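Local atomic coordinates of D-alanyl-D-alanine carboxypeptidase (Penicillin binding protein) family protein (Francisella tularensis subsp. tularensis, PDB entry 6OSU), a protein that probably removes the C-terminal D-alanine from peptidoglycan precursor peptides, as a serine-type penicillin-binding carboxypeptidase of the S11 family. Residues L146-A151 and T159-P164; S124-T129 and N163-P168. All blocks are in the same frame, centred on the assembly; numbering follows the deposited sequence.

Contact 1. Residues L146-A151 and T159-P164; sequences LMNQTA and THFANP
Asn148, on helix 140-154, grips the backbone of Phe161 with both ends of its side-chain amide. Phe161 N donates to Asn148 OD1 at 2.8 Å, and the bond is nearly straight at 168°. Asn148 ND2 returns a bond of 3.2 Å to Phe161 O. Both acceptors use an in-plane lone pair, and Phe161 O lies close to the plane of the Asn148 amide. The two bonds together fix the rotation of that amide and satisfy both backbone polar groups of Phe161.

The tightly packed part lies beside this pair, where Met147 points into the loop. The Met147 chain bends at its last torsion (chi3 65°). The bend carries Met147 CE over one face of the Phe161 ring, 4.1 Å from the ring centroid and offset toward the rim. The sulfur makes a more oblique Met-aromatic contact. Met147 SD also rests 3.6 Å from Pro164 CA. Thr66 and Thr70 of helix 66-79 touch Met147 as well, so this side is buried. At the far end, Ala151 CB meets Thr159 CG2 at 4.2 Å, while the Thr159 hydroxyl bonds to Asp178 and Thr174.

The looser side is that of His160, which is partly exposed. The end of its side chain comes back to the Asn148 amide, with the two planes only 11° apart. His160 CE1 lies 3.4 Å from Asn148 ND2. The side chain of Tyr173 also touches that of His160.

Here an asparagine side chain mimics a backbone partner, tying a helix to the extended chain that follows it. The pairing belongs to the helical part of the penicillin-binding protein fold, and the Pro164 end of the loop lies near the predicted catalytic residues.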
loop_
_atom_site.group_PDB
_atom_site.type_symbol
_atom_site.label_atom_id
_atom_site.label_comp_id
_atom_site.label_asym_id
_atom_site.label_seq_id
_atom_site.Cartn_x
_atom_site.Cartn_y
_atom_site.Cartn_z
ATOM N N LEU A 146 -10.996 -18.481 -5.355
ATOM C CA LEU A 146 -10.407 -18.107 -4.076
ATOM C C LEU A 146 -10.005 -16.635 -4.064
ATOM O O LEU A 146 -10.176 -15.944 -3.051
ATOM C CB LEU A 146 -9.205 -18.997 -3.780
ATOM C CG LEU A 146 -8.471 -18.697 -2.478
ATOM C CD1 LEU A 146 -9.326 -19.074 -1.279
ATOM C CD2 LEU A 146 -7.148 -19.428 -2.469
ATOM N N MET A 147 -9.468 -16.138 -5.183
ATOM C CA MET A 147 -9.126 -14.722 -5.279
ATOM C C MET A 147 -10.353 -13.843 -5.082
ATOM O O MET A 147 -10.287 -12.818 -4.393
ATOM C CB MET A 147 -8.484 -14.418 -6.632
ATOM C CG MET A 147 -7.201 -15.166 -6.912
ATOM S SD MET A 147 -6.642 -14.854 -8.596
ATOM C CE MET A 147 -6.282 -13.103 -8.506
ATOM N N ASN A 148 -11.482 -14.225 -5.684
ATOM C CA ASN A 148 -12.683 -13.402 -5.580
ATOM C C ASN A 148 -13.307 -13.477 -4.189
ATOM O O ASN A 148 -13.875 -12.486 -3.715
ATOM C CB ASN A 148 -13.686 -13.811 -6.660
ATOM C CG ASN A 148 -13.227 -13.416 -8.056
ATOM O OD1 ASN A 148 -12.649 -12.347 -8.249
ATOM N ND2 ASN A 148 -13.468 -14.285 -9.029
ATOM N N GLN A 149 -13.208 -14.630 -3.520
ATOM C CA GLN A 149 -13.656 -14.719 -2.132
ATOM C C GLN A 149 -12.785 -13.863 -1.225
ATOM O O GLN A 149 -13.292 -13.140 -0.360
ATOM C CB GLN A 149 -13.632 -16.169 -1.655
ATOM C CG GLN A 149 -14.623 -17.080 -2.336
ATOM C CD GLN A 149 -14.377 -18.533 -1.993
ATOM O OE1 GLN A 149 -14.567 -19.420 -2.825
ATOM N NE2 GLN A 149 -13.940 -18.786 -0.762
ATOM N N THR A 150 -11.466 -13.953 -1.397
ATOM C CA THR A 150 -10.555 -13.160 -0.582
ATOM C C THR A 150 -10.790 -11.669 -0.794
ATOM O O THR A 150 -10.718 -10.879 0.154
ATOM C CB THR A 150 -9.107 -13.536 -0.905
ATOM O OG1 THR A 150 -8.897 -14.923 -0.610
ATOM C CG2 THR A 150 -8.134 -12.701 -0.083
ATOM N N ALA A 151 -11.091 -11.269 -2.032
ATOM C CA ALA A 151 -11.365 -9.863 -2.306
ATOM C C ALA A 151 -12.592 -9.383 -1.539
ATOM O O ALA A 151 -12.580 -8.290 -0.960
ATOM C CB ALA A 151 -11.542 -9.646 -3.808
ATOM N N THR A 159 -14.475 -5.364 -7.303
ATOM C CA THR A 159 -13.333 -6.081 -7.851
ATOM C C THR A 159 -13.771 -7.476 -8.254
ATOM O O THR A 159 -14.445 -8.161 -7.482
ATOM C CB THR A 159 -12.194 -6.160 -6.828
ATOM O OG1 THR A 159 -11.555 -4.884 -6.732
ATOM C CG2 THR A 159 -11.165 -7.204 -7.231
ATOM N N HIS A 160 -13.399 -7.887 -9.463
ATOM C CA HIS A 160 -13.656 -9.249 -9.912
ATOM C C HIS A 160 -12.526 -9.675 -10.832
ATOM O O HIS A 160 -12.298 -9.043 -11.868
ATOM C CB HIS A 160 -15.001 -9.364 -10.629
ATOM C CG HIS A 160 -15.345 -10.765 -11.022
ATOM N ND1 HIS A 160 -15.893 -11.670 -10.139
ATOM C CD2 HIS A 160 -15.187 -11.428 -12.191
ATOM C CE1 HIS A 160 -16.074 -12.826 -10.754
ATOM N NE2 HIS A 160 -15.652 -12.706 -11.999
ATOM N N PHE A 161 -11.831 -10.743 -10.457
ATOM C CA PHE A 161 -10.728 -11.277 -11.241
ATOM C C PHE A 161 -11.213 -12.410 -12.135
ATOM O O PHE A 161 -12.056 -13.216 -11.734
ATOM C CB PHE A 161 -9.609 -11.767 -10.323
ATOM C CG PHE A 161 -9.016 -10.687 -9.468
ATOM C CD1 PHE A 161 -8.254 -9.677 -10.037
ATOM C CD2 PHE A 161 -9.213 -10.677 -8.099
ATOM C CE1 PHE A 161 -7.701 -8.680 -9.257
ATOM C CE2 PHE A 161 -8.663 -9.684 -7.310
ATOM C CZ PHE A 161 -7.903 -8.683 -7.891
ATOM N N ALA A 162 -10.685 -12.456 -13.358
ATOM C CA ALA A 162 -11.014 -13.516 -14.300
ATOM C C ALA A 162 -9.956 -14.602 -14.358
ATOM O O ALA A 162 -10.229 -15.681 -14.897
ATOM C CB ALA A 162 -11.219 -12.945 -15.710
ATOM N N ASN A 163 -8.773 -14.342 -13.814
ATOM C CA ASN A 163 -7.660 -15.281 -13.868
ATOM C C ASN A 163 -6.616 -14.838 -12.851
ATOM O O ASN A 163 -6.735 -13.756 -12.262
ATOM C CB ASN A 163 -7.072 -15.369 -15.289
ATOM C CG ASN A 163 -6.699 -14.025 -15.858
ATOM O OD1 ASN A 163 -6.174 -13.164 -15.154
ATOM N ND2 ASN A 163 -6.977 -13.829 -17.140
ATOM N N PRO A 164 -5.591 -15.660 -12.596
ATOM C CA PRO A 164 -4.606 -15.301 -11.562
ATOM C C PRO A 164 -3.526 -14.316 -11.990
ATOM O O PRO A 164 -2.818 -13.793 -11.113
ATOM C CB PRO A 164 -3.965 -16.653 -11.198
ATOM C CG PRO A 164 -4.911 -17.694 -11.714
ATOM C CD PRO A 164 -5.508 -17.090 -12.940
#

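Contact 2. Residues S124-T129 and N163-P168; sequences SGNDAT and NPDGLP
The junction leading into helix 126-137 probably forms the SxN element of the penicillin-binding protein active site, with Ser124 a predicted catalytic residue and Asn126 two places on. Asn126 faces the turn 163-168. Asn126 OD1 sits 3.5 Å from Asp165 CB, and the amide and carboxylate planes stand 78° apart. Asn126 ND2 approaches Leu167 CD2 at 3.8 Å. One helical turn on, Thr129 has OG1 beside its backbone N (chi1 -53°), which directs its methyl to the turn. Thr129 CG2 meets Pro164 O at 3.2 Å. Thr129 OG1 turns back to Gly125 O at 2.9 Å, an oxygen that also accepts from Thr129 N.

The turn is held from within by Asn163. Asn163 OD1 accepts from Gly166 N at 2.9 Å in an Asx motif. Asn163 ND2 donates to Leu167 O at 2.7 Å.

No hydrogen bond joins the two segments directly. Lys67, the predicted proton acceptor, links them instead: its NZ bonds both Asn126 OD1 and Asp165 O, while Asn126 ND2 bonds Gly99 O. A side-chain oxygen and a backbone oxygen together would hold Lys67 NZ in place, consistent with positioning the predicted proton acceptor.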
loop_
_atom_site.group_PDB
_atom_site.type_symbol
_atom_site.label_atom_id
_atom_site.label_comp_id
_atom_site.label_asym_id
_atom_site.label_seq_id
_atom_site.Cartn_x
_atom_site.Cartn_y
_atom_site.Cartn_z
ATOM N N SER A 124 7.038 -10.002 -12.940
ATOM C CA SER A 124 5.668 -10.119 -13.437
ATOM C C SER A 124 5.507 -11.352 -14.320
ATOM O O SER A 124 4.760 -11.340 -15.304
ATOM C CB SER A 124 5.227 -8.850 -14.179
ATOM O OG SER A 124 3.820 -8.714 -14.161
ATOM N N GLY A 125 6.201 -12.429 -13.957
ATOM C CA GLY A 125 6.205 -13.628 -14.772
ATOM C C GLY A 125 4.875 -14.350 -14.698
ATOM O O GLY A 125 4.423 -14.725 -13.602
ATOM N N ASN A 126 4.237 -14.566 -15.848
ATOM C CA ASN A 126 2.954 -15.259 -15.845
ATOM C C ASN A 126 3.128 -16.751 -15.571
ATOM O O ASN A 126 2.280 -17.369 -14.918
ATOM C CB ASN A 126 2.233 -15.027 -17.173
ATOM C CG ASN A 126 1.873 -13.576 -17.390
ATOM O OD1 ASN A 126 1.416 -12.899 -16.470
ATOM N ND2 ASN A 126 2.100 -13.080 -18.601
ATOM N N ASP A 127 4.220 -17.345 -16.057
ATOM C CA ASP A 127 4.456 -18.763 -15.797
ATOM C C ASP A 127 4.607 -19.037 -14.303
ATOM O O ASP A 127 4.109 -20.051 -13.800
ATOM C CB ASP A 127 5.683 -19.249 -16.578
ATOM C CG ASP A 127 6.895 -18.340 -16.424
ATOM O OD1 ASP A 127 6.811 -17.327 -15.699
ATOM O OD2 ASP A 127 7.941 -18.645 -17.038
ATOM N N ALA A 128 5.268 -18.135 -13.574
ATOM C CA ALA A 128 5.406 -18.319 -12.132
ATOM C C ALA A 128 4.066 -18.157 -11.427
ATOM O O ALA A 128 3.730 -18.939 -10.529
ATOM C CB ALA A 128 6.430 -17.337 -11.565
ATOM N N THR A 129 3.285 -17.149 -11.827
ATOM C CA THR A 129 1.963 -16.945 -11.244
ATOM C C THR A 129 1.077 -18.167 -11.453
ATOM O O THR A 129 0.393 -18.620 -10.530
ATOM C CB THR A 129 1.311 -15.703 -11.853
ATOM O OG1 THR A 129 2.206 -14.592 -11.736
ATOM C CG2 THR A 129 0.010 -15.374 -11.133
ATOM N N ASN A 163 -8.773 -14.342 -13.814
ATOM C CA ASN A 163 -7.660 -15.281 -13.868
ATOM C C ASN A 163 -6.616 -14.838 -12.851
ATOM O O ASN A 163 -6.735 -13.756 -12.262
ATOM C CB ASN A 163 -7.072 -15.369 -15.289
ATOM C CG ASN A 163 -6.699 -14.025 -15.858
ATOM O OD1 ASN A 163 -6.174 -13.164 -15.154
ATOM N ND2 ASN A 163 -6.977 -13.829 -17.140
ATOM N N PRO A 164 -5.591 -15.660 -12.596
ATOM C CA PRO A 164 -4.606 -15.301 -11.562
ATOM C C PRO A 164 -3.526 -14.316 -11.990
ATOM O O PRO A 164 -2.818 -13.793 -11.113
ATOM C CB PRO A 164 -3.965 -16.653 -11.198
ATOM C CG PRO A 164 -4.911 -17.694 -11.714
ATOM C CD PRO A 164 -5.508 -17.090 -12.940
ATOM N N ASP A 165 -3.355 -14.038 -13.283
ATOM C CA ASP A 165 -2.202 -13.262 -13.725
ATOM C C ASP A 165 -2.545 -11.936 -14.387
ATOM O O ASP A 165 -1.626 -11.163 -14.683
ATOM C CB ASP A 165 -1.326 -14.094 -14.678
ATOM C CG ASP A 165 -2.115 -14.749 -15.785
ATOM O OD1 ASP A 165 -3.346 -14.541 -15.852
ATOM O OD2 ASP A 165 -1.498 -15.486 -16.584
ATOM N N GLY A 166 -3.819 -11.642 -14.623
ATOM C CA GLY A 166 -4.202 -10.365 -15.186
ATOM C C GLY A 166 -4.165 -10.281 -16.694
ATOM O O GLY A 166 -4.222 -9.170 -17.236
ATOM N N LEU A 167 -4.062 -11.409 -17.388
ATOM C CA LEU A 167 -4.123 -11.388 -18.840
ATOM C C LEU A 167 -5.554 -11.094 -19.285
ATOM O O LEU A 167 -6.503 -11.641 -18.717
ATOM C CB LEU A 167 -3.645 -12.720 -19.414
ATOM C CG LEU A 167 -2.153 -12.992 -19.192
ATOM C CD1 LEU A 167 -1.782 -14.391 -19.660
ATOM C CD2 LEU A 167 -1.291 -11.937 -19.888
ATOM N N PRO A 168 -5.742 -10.239 -20.290
ATOM C CA PRO A 168 -7.097 -9.791 -20.638
ATOM C C PRO A 168 -8.002 -10.935 -21.083
ATOM O O PRO A 168 -7.550 -12.022 -21.449
ATOM C CB PRO A 168 -6.860 -8.790 -21.776
ATOM C CG PRO A 168 -5.496 -9.116 -22.305
ATOM C CD PRO A 168 -4.712 -9.599 -21.126
#

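Overall arrangement
Contacts 1 and 2 meet on one loop, between helices 140-154 and 176-189, and share Asn163 and Pro164. Their centres lie about 13 Å apart. Contact 1 fixes the incoming part of the loop to helix 140-154. Contact 2 places its following turn against the preceding helix, 126-137. Helix 66-79 is a neighbour of both, and its Thr70 bonds the carbonyl of Pro164. Contact 2 is closer to the predicted active site: the side chain of Asn126 comes within about 3 Å of that of Lys67 and about 5 Å of that of Ser64. From contact 1, the Pro164 side chain is about 7 Å from that of Lys67.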